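Local coordinates for mitogen-activated protein kinase, putative (Map kinase-like protein) (Leishmania major, PDB 3PG1) that probably acts as an ATP-dependent serine/threonine kinase of the MAP kinase family, transferring phosphate from ATP to protein substrates, at residues Leu67-Ser70 against Phe71-Lys74; Gln242-Lys245 against Ile246-Val250; Met116-Asp119 against Leu120-Ile124. All blocks are in the same frame, centred on the assembly; numbering follows the deposited sequence.

In the fold
The three contacts follow the two-lobed kinase fold from one end to the other. Interaction 1 opens helix 70-85, which corresponds to the αC helix of the N-lobe. Interaction 3 lies where the hinge leaves strand 108-114 and turns into helix 120-125, the junction that in protein kinases borders the ATP pocket. Interaction 2 is in helix 239-250, the αG position of the C-lobe. None touches another: the centres of interactions 1 and 3 are 33 Å apart, those of 2 and 3 are 27 Å apart and those of 1 and 2 are 41 Å apart. Interactions 1 and 3 share a device, an aspartate N-cap; interaction 2 lies in the last turns of its helix.

Interaction 1 of 3, residues Leu67-Ser70 against Phe71-Lys74; sequences LSDS and FLCK
The carboxylate of Asp69 reaches forward to the first turn of helix 70-85 and overlaps the backbone and CG of Leu72. Its OD2 accepts from Leu72 N at 3.2 Å, an N-cap bond that is almost straight (178° at the hydrogen) and meets the oxygen on its anti side, 19° out of the carboxylate plane. The side chain gets there because CG stands trans to the backbone N (chi1 174°), which directs the acid along the chain toward the first turn. The same oxygen lies 3.4 Å from Leu72 CG, so the carboxylate is flanked by the branch point of Leu72, whose side chain also touches Tyr35. The main chain completes the start of the helix: Cys73 N gives its hydrogen to Asp69 O at 2.8 Å, and Lys74 N gives its own to Ser70 O at 3.1 Å. Asp69 thus accepts through both its side chain and its carbonyl. For Ser70, the first helical residue, OG is hydrogen-bonded to Thr344 O. Cys73 faces the incoming loop, and its SG comes within 4.4 Å of Leu67 CG; the Cys73 side chain also touches Val346, Met349 and Phe353. Leu67 O in turn accepts from His350 NE2, which ties the loop to the same neighbouring helix, 346-360. The carboxylate may gain from the positive end of the helix dipole as well as from the bond itself. An aspartate N-cap closing the first turn is a common start of an α-helix, here the one at the αC position of the kinase N-lobe.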
loop_
_atom_site.group_PDB
_atom_site.type_symbol
_atom_site.label_atom_id
_atom_site.label_comp_id
_atom_site.label_asym_id
_atom_site.label_seq_id
_atom_site.Cartn_x
_atom_site.Cartn_y
_atom_site.Cartn_z
ATOM N N LEU A 67 -10.629 -3.663 -20.953
ATOM C CA LEU A 67 -11.234 -2.365 -21.264
ATOM C C LEU A 67 -12.605 -2.428 -21.967
ATOM O O LEU A 67 -13.281 -1.400 -22.082
ATOM C CB LEU A 67 -10.229 -1.450 -21.991
ATOM C CG LEU A 67 -9.352 -0.545 -21.107
ATOM C CD1 LEU A 67 -8.463 -1.346 -20.144
ATOM C CD2 LEU A 67 -8.477 0.351 -21.950
ATOM N N SER A 68 -13.033 -3.639 -22.381
ATOM C CA SER A 68 -14.335 -3.877 -22.999
ATOM C C SER A 68 -15.414 -4.315 -21.995
ATOM O O SER A 68 -16.598 -4.081 -22.248
ATOM C CB SER A 68 -14.219 -4.869 -24.147
ATOM O OG SER A 68 -13.927 -4.154 -25.334
ATOM N N ASP A 69 -15.016 -4.930 -20.859
ATOM C CA ASP A 69 -15.975 -5.365 -19.839
ATOM C C ASP A 69 -16.150 -4.301 -18.757
ATOM O O ASP A 69 -15.167 -3.896 -18.140
ATOM C CB ASP A 69 -15.580 -6.717 -19.216
ATOM C CG ASP A 69 -16.479 -7.114 -18.058
ATOM O OD1 ASP A 69 -17.606 -7.593 -18.318
ATOM O OD2 ASP A 69 -16.081 -6.890 -16.893
ATOM N N SER A 70 -17.413 -3.901 -18.501
ATOM C CA SER A 70 -17.828 -2.887 -17.524
ATOM C C SER A 70 -17.137 -2.955 -16.156
ATOM O O SER A 70 -16.518 -1.969 -15.747
ATOM C CB SER A 70 -19.344 -2.902 -17.347
ATOM O OG SER A 70 -19.762 -1.958 -16.372
ATOM N N PHE A 71 -17.255 -4.102 -15.454
ATOM C CA PHE A 71 -16.694 -4.303 -14.117
ATOM C C PHE A 71 -15.161 -4.209 -14.078
ATOM O O PHE A 71 -14.618 -3.437 -13.284
ATOM C CB PHE A 71 -17.212 -5.619 -13.502
ATOM C CG PHE A 71 -16.542 -6.036 -12.214
ATOM C CD1 PHE A 71 -16.921 -5.475 -11.000
ATOM C CD2 PHE A 71 -15.537 -6.995 -12.212
ATOM C CE1 PHE A 71 -16.292 -5.853 -9.812
ATOM C CE2 PHE A 71 -14.908 -7.372 -11.025
ATOM C CZ PHE A 71 -15.291 -6.800 -9.833
ATOM N N LEU A 72 -14.479 -4.999 -14.925
ATOM C CA LEU A 72 -13.014 -5.033 -15.018
ATOM C C LEU A 72 -12.442 -3.686 -15.459
ATOM O O LEU A 72 -11.448 -3.243 -14.879
ATOM C CB LEU A 72 -12.521 -6.182 -15.922
ATOM C CG LEU A 72 -12.997 -7.597 -15.543
ATOM C CD1 LEU A 72 -12.608 -8.612 -16.602
ATOM C CD2 LEU A 72 -12.512 -8.007 -14.152
ATOM N N CYS A 73 -13.106 -3.019 -16.444
ATOM C CA CYS A 73 -12.729 -1.695 -16.946
ATOM C C CYS A 73 -12.755 -0.684 -15.794
ATOM O O CYS A 73 -11.770 0.040 -15.605
ATOM C CB CYS A 73 -13.641 -1.261 -18.090
ATOM S SG CYS A 73 -13.106 0.239 -18.947
ATOM N N LYS A 74 -13.849 -0.700 -14.985
ATOM C CA LYS A 74 -14.052 0.159 -13.813
ATOM C C LYS A 74 -12.973 -0.074 -12.749
ATOM O O LYS A 74 -12.480 0.894 -12.166
ATOM C CB LYS A 74 -15.460 -0.048 -13.217
ATOM C CG LYS A 74 -15.868 1.000 -12.181
ATOM C CD LYS A 74 -17.366 1.300 -12.213
ATOM C CE LYS A 74 -18.220 0.380 -11.362
ATOM N NZ LYS A 74 -18.131 0.705 -9.911
#

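Interaction 2 of 3, residues Gln242-Lys245 against Ile246-Val250; sequences QLNK and IVEVV
Asn244 sets its CG trans to the backbone N (chi1 -174°), while Glu248 sends CG away from its own carbonyl and then runs extended, and these two choices bring the amide and the carboxylate together one helical turn apart. Asn244 ND2 comes to 3.0 Å from Glu248 OE2, but the bond is bent, 121° at the hydrogen, and therefore weak. The two flat groups are steeply turned, their planes 74° apart. Glu248 CG also packs against Asn244 O, at 3.3 Å. The other carboxylate oxygen is linked through a water: that water donates to Lys245 O at 2.7 Å and weakly to Glu248 OE1. Outside the turn, Glu248 OE1 has a long, weak ion pair with Arg280. Asn244 and Glu248 stand on helix 239-250, which holds the αG position of the kinase C-lobe, and ordinary i to i+4 bonds hold the turn: Ile246 N to Gln242 O, Val247 N to Leu243 O and, at 2.9 Å, Glu248 N to Asn244 O. On the inner side Ile246 packs beside the previous turn, with its CG1 3.3 Å from Gln242 O and its CD1 4.4 Å from Leu243 CD2. The Gln242 amide is held by the loop before the helix, with NE2 donating to Phe234 O and OE1 accepting weakly from Gly236 N. Lys245 bends at its last torsion to donate NZ to Asn241 O, one turn back, and Val249 meets Trp282 and Val285 of helix 282-285.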
loop_
_atom_site.group_PDB
_atom_site.type_symbol
_atom_site.label_atom_id
_atom_site.label_comp_id
_atom_site.label_asym_id
_atom_site.label_seq_id
_atom_site.Cartn_x
_atom_site.Cartn_y
_atom_site.Cartn_z
ATOM N N GLN A 242 -4.078 -14.886 16.282
ATOM C CA GLN A 242 -3.593 -13.565 15.858
ATOM C C GLN A 242 -4.050 -12.563 16.927
ATOM O O GLN A 242 -3.258 -11.754 17.424
ATOM C CB GLN A 242 -4.197 -13.167 14.476
ATOM C CG GLN A 242 -3.706 -11.760 13.961
ATOM C CD GLN A 242 -2.234 -11.766 13.555
ATOM O OE1 GLN A 242 -1.684 -12.780 13.162
ATOM N NE2 GLN A 242 -1.572 -10.626 13.588
ATOM N N LEU A 243 -5.314 -12.634 17.307
ATOM C CA LEU A 243 -5.831 -11.746 18.374
ATOM C C LEU A 243 -5.152 -12.015 19.707
ATOM O O LEU A 243 -4.867 -11.060 20.439
ATOM C CB LEU A 243 -7.351 -11.829 18.515
ATOM C CG LEU A 243 -8.149 -11.114 17.381
ATOM C CD1 LEU A 243 -9.636 -11.424 17.482
ATOM C CD2 LEU A 243 -7.879 -9.532 17.350
ATOM N N ASN A 244 -4.845 -13.294 19.999
ATOM C CA ASN A 244 -4.133 -13.634 21.217
ATOM C C ASN A 244 -2.725 -13.038 21.227
ATOM O O ASN A 244 -2.320 -12.484 22.235
ATOM C CB ASN A 244 -4.088 -15.157 21.442
ATOM C CG ASN A 244 -3.481 -15.496 22.777
ATOM O OD1 ASN A 244 -4.121 -15.348 23.815
ATOM N ND2 ASN A 244 -2.259 -15.991 22.782
ATOM N N LYS A 245 -1.980 -13.157 20.122
ATOM C CA LYS A 245 -0.640 -12.577 20.008
ATOM C C LYS A 245 -0.659 -11.070 20.215
ATOM O O LYS A 245 0.253 -10.519 20.828
ATOM C CB LYS A 245 -0.025 -12.932 18.645
ATOM C CG LYS A 245 0.527 -14.381 18.703
ATOM C CD LYS A 245 0.854 -14.924 17.333
ATOM C CE LYS A 245 1.161 -16.403 17.401
ATOM N NZ LYS A 245 -0.086 -17.214 17.526
ATOM N N ILE A 246 -1.715 -10.407 19.726
ATOM C CA ILE A 246 -1.838 -8.961 19.858
ATOM C C ILE A 246 -2.087 -8.595 21.331
ATOM O O ILE A 246 -1.406 -7.713 21.878
ATOM C CB ILE A 246 -2.985 -8.433 18.932
ATOM C CG1 ILE A 246 -2.593 -8.528 17.432
ATOM C CG2 ILE A 246 -3.383 -6.983 19.345
ATOM C CD1 ILE A 246 -3.808 -8.160 16.377
ATOM N N VAL A 247 -3.101 -9.232 21.937
ATOM C CA VAL A 247 -3.522 -8.998 23.325
ATOM C C VAL A 247 -2.399 -9.308 24.343
ATOM O O VAL A 247 -2.235 -8.559 25.293
ATOM C CB VAL A 247 -4.873 -9.705 23.619
ATOM C CG1 VAL A 247 -5.140 -9.834 25.113
ATOM C CG2 VAL A 247 -6.020 -8.969 22.929
ATOM N N GLU A 248 -1.586 -10.329 24.082
ATOM C CA GLU A 248 -0.416 -10.682 24.885
ATOM C C GLU A 248 0.525 -9.485 24.999
ATOM O O GLU A 248 1.146 -9.308 26.031
ATOM C CB GLU A 248 0.374 -11.821 24.249
ATOM C CG GLU A 248 -0.128 -13.206 24.574
ATOM C CD GLU A 248 0.709 -14.336 23.995
ATOM O OE1 GLU A 248 1.683 -14.057 23.257
ATOM O OE2 GLU A 248 0.351 -15.513 24.238
ATOM N N VAL A 249 0.627 -8.665 23.951
ATOM C CA VAL A 249 1.488 -7.489 23.943
ATOM C C VAL A 249 0.727 -6.279 24.491
ATOM O O VAL A 249 1.183 -5.679 25.473
ATOM C CB VAL A 249 2.103 -7.230 22.528
ATOM C CG1 VAL A 249 2.636 -5.804 22.386
ATOM C CG2 VAL A 249 3.198 -8.253 22.210
ATOM N N VAL A 250 -0.432 -5.944 23.879
ATOM C CA VAL A 250 -1.193 -4.740 24.217
ATOM C C VAL A 250 -2.089 -4.802 25.479
ATOM O O VAL A 250 -2.512 -3.781 25.989
ATOM C CB VAL A 250 -1.892 -4.085 23.005
ATOM C CG1 VAL A 250 -0.930 -3.896 21.823
ATOM C CG2 VAL A 250 -3.136 -4.878 22.584
HETATM O O HOH W 1 2.639 -11.637 21.170
#

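Interaction 3 of 3, residues Met116-Asp119 against Leu120-Ile124; sequences MRTD and LAQVI
Asp119 is both the last residue of strand 118-119 and the N-cap of helix 120-125, so one aspartate ends a strand and starts a helix, its carboxylate capping Gln122 N. Its CG takes the crowded position between the backbone N and the carbonyl carbon (chi1 57°), which turns the carboxylate across the first turn. There OD2 accepts from Gln122 N at 3.1 Å, the donor approaching nearly along the C-O bond, with 155° at the hydrogen. This is the junction at which the kinase hinge runs into the helix that corresponds to αD at the head of the C-lobe. Asp119 OD2 also lies 3.3 Å from Ala121 CB, and it faces Gln122 CG from 3.6 Å, so the acid is wedged against the stems of two helical residues. The main chain adds a weak bond, Val123 N to Asp119 O at 3.3 Å, and Val123 CG2 touches the same carbonyl oxygen. The helix N-terminus may stabilise the carboxylate charge. Thr118 comes at the helix from the strand side, its OG1 3.4 Å from Gln122 CB. Opposite Leu167 of strand 165-167, Arg117 and Thr118 form a classic beta bulge. Arg117 NH2 bonds Asn171 OD1, and Thr118 CG2 sits over one face of the Arg117 guanidinium, 3.3 Å above its plane and toward the rim. Leu120, the first helical residue, buries its side chain among Phe139 and Ile143 of helix 133-152 and Val223 and Met227 of helix 214-229, fixing the helix start to the C-lobe core. The Thr118 and Val123 side chains cross at about a right angle, with CG2 of Thr118 3.8 Å from CG2 of Val123.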
loop_
_atom_site.group_PDB
_atom_site.type_symbol
_atom_site.label_atom_id
_atom_site.label_comp_id
_atom_site.label_asym_id
_atom_site.label_seq_id
_atom_site.Cartn_x
_atom_site.Cartn_y
_atom_site.Cartn_z
ATOM N N MET A 116 11.765 0.424 -8.716
ATOM C CA MET A 116 12.551 0.682 -7.519
ATOM C C MET A 116 13.621 -0.384 -7.270
ATOM O O MET A 116 13.470 -1.526 -7.722
ATOM C CB MET A 116 11.633 0.881 -6.306
ATOM C CG MET A 116 10.688 2.046 -6.483
ATOM S SD MET A 116 11.591 3.595 -6.675
ATOM C CE MET A 116 10.323 4.614 -7.212
ATOM N N ARG A 117 14.711 -0.003 -6.583
ATOM C CA ARG A 117 15.824 -0.914 -6.288
ATOM C C ARG A 117 15.368 -2.140 -5.495
ATOM O O ARG A 117 15.653 -3.261 -5.887
ATOM C CB ARG A 117 16.939 -0.164 -5.530
ATOM C CG ARG A 117 18.214 -0.991 -5.322
ATOM C CD ARG A 117 19.284 -0.254 -4.527
ATOM N NE ARG A 117 18.806 0.244 -3.231
ATOM C CZ ARG A 117 18.812 -0.456 -2.099
ATOM N NH1 ARG A 117 19.250 -1.710 -2.083
ATOM N NH2 ARG A 117 18.369 0.092 -0.975
ATOM N N THR A 118 14.613 -1.924 -4.401
ATOM C CA THR A 118 14.177 -3.005 -3.528
ATOM C C THR A 118 12.945 -2.571 -2.735
ATOM O O THR A 118 12.358 -1.522 -3.005
ATOM C CB THR A 118 15.379 -3.448 -2.624
ATOM O OG1 THR A 118 15.055 -4.659 -1.961
ATOM C CG2 THR A 118 15.810 -2.383 -1.595
ATOM N N ASP A 119 12.539 -3.400 -1.790
ATOM C CA ASP A 119 11.451 -3.090 -0.878
ATOM C C ASP A 119 11.953 -3.314 0.544
ATOM O O ASP A 119 13.039 -3.866 0.734
ATOM C CB ASP A 119 10.165 -3.873 -1.209
ATOM C CG ASP A 119 10.317 -5.377 -1.227
ATOM O OD1 ASP A 119 10.116 -5.974 -2.293
ATOM O OD2 ASP A 119 10.579 -5.957 -0.165
ATOM N N LEU A 120 11.190 -2.846 1.533
ATOM C CA LEU A 120 11.554 -2.941 2.940
ATOM C C LEU A 120 11.544 -4.364 3.483
ATOM O O LEU A 120 12.370 -4.676 4.341
ATOM C CB LEU A 120 10.671 -2.032 3.759
ATOM C CG LEU A 120 11.104 -1.743 5.198
ATOM C CD1 LEU A 120 12.440 -1.005 5.252
ATOM C CD2 LEU A 120 10.016 -0.947 5.915
ATOM N N ALA A 121 10.668 -5.238 2.954
ATOM C CA ALA A 121 10.622 -6.659 3.371
ATOM C C ALA A 121 11.974 -7.341 3.078
ATOM O O ALA A 121 12.496 -8.055 3.930
ATOM C CB ALA A 121 9.488 -7.396 2.650
ATOM N N GLN A 122 12.561 -7.067 1.908
ATOM C CA GLN A 122 13.859 -7.604 1.510
ATOM C C GLN A 122 14.977 -7.067 2.396
ATOM O O GLN A 122 15.851 -7.831 2.812
ATOM C CB GLN A 122 14.137 -7.323 0.027
ATOM C CG GLN A 122 13.326 -8.193 -0.933
ATOM C CD GLN A 122 13.639 -7.849 -2.368
ATOM O OE1 GLN A 122 13.014 -6.977 -2.976
ATOM N NE2 GLN A 122 14.639 -8.502 -2.932
ATOM N N VAL A 123 14.944 -5.758 2.696
ATOM C CA VAL A 123 15.915 -5.085 3.569
ATOM C C VAL A 123 15.880 -5.678 4.995
ATOM O O VAL A 123 16.927 -6.125 5.497
ATOM C CB VAL A 123 15.739 -3.549 3.526
ATOM C CG1 VAL A 123 16.546 -2.856 4.620
ATOM C CG2 VAL A 123 16.116 -3.013 2.154
ATOM N N ILE A 124 14.670 -5.773 5.587
ATOM C CA ILE A 124 14.475 -6.351 6.930
ATOM C C ILE A 124 15.034 -7.779 7.017
ATOM O O ILE A 124 15.675 -8.122 8.006
ATOM C CB ILE A 124 12.989 -6.287 7.413
ATOM C CG1 ILE A 124 12.551 -4.806 7.711
ATOM C CG2 ILE A 124 12.754 -7.187 8.678
ATOM C CD1 ILE A 124 10.978 -4.625 7.747
#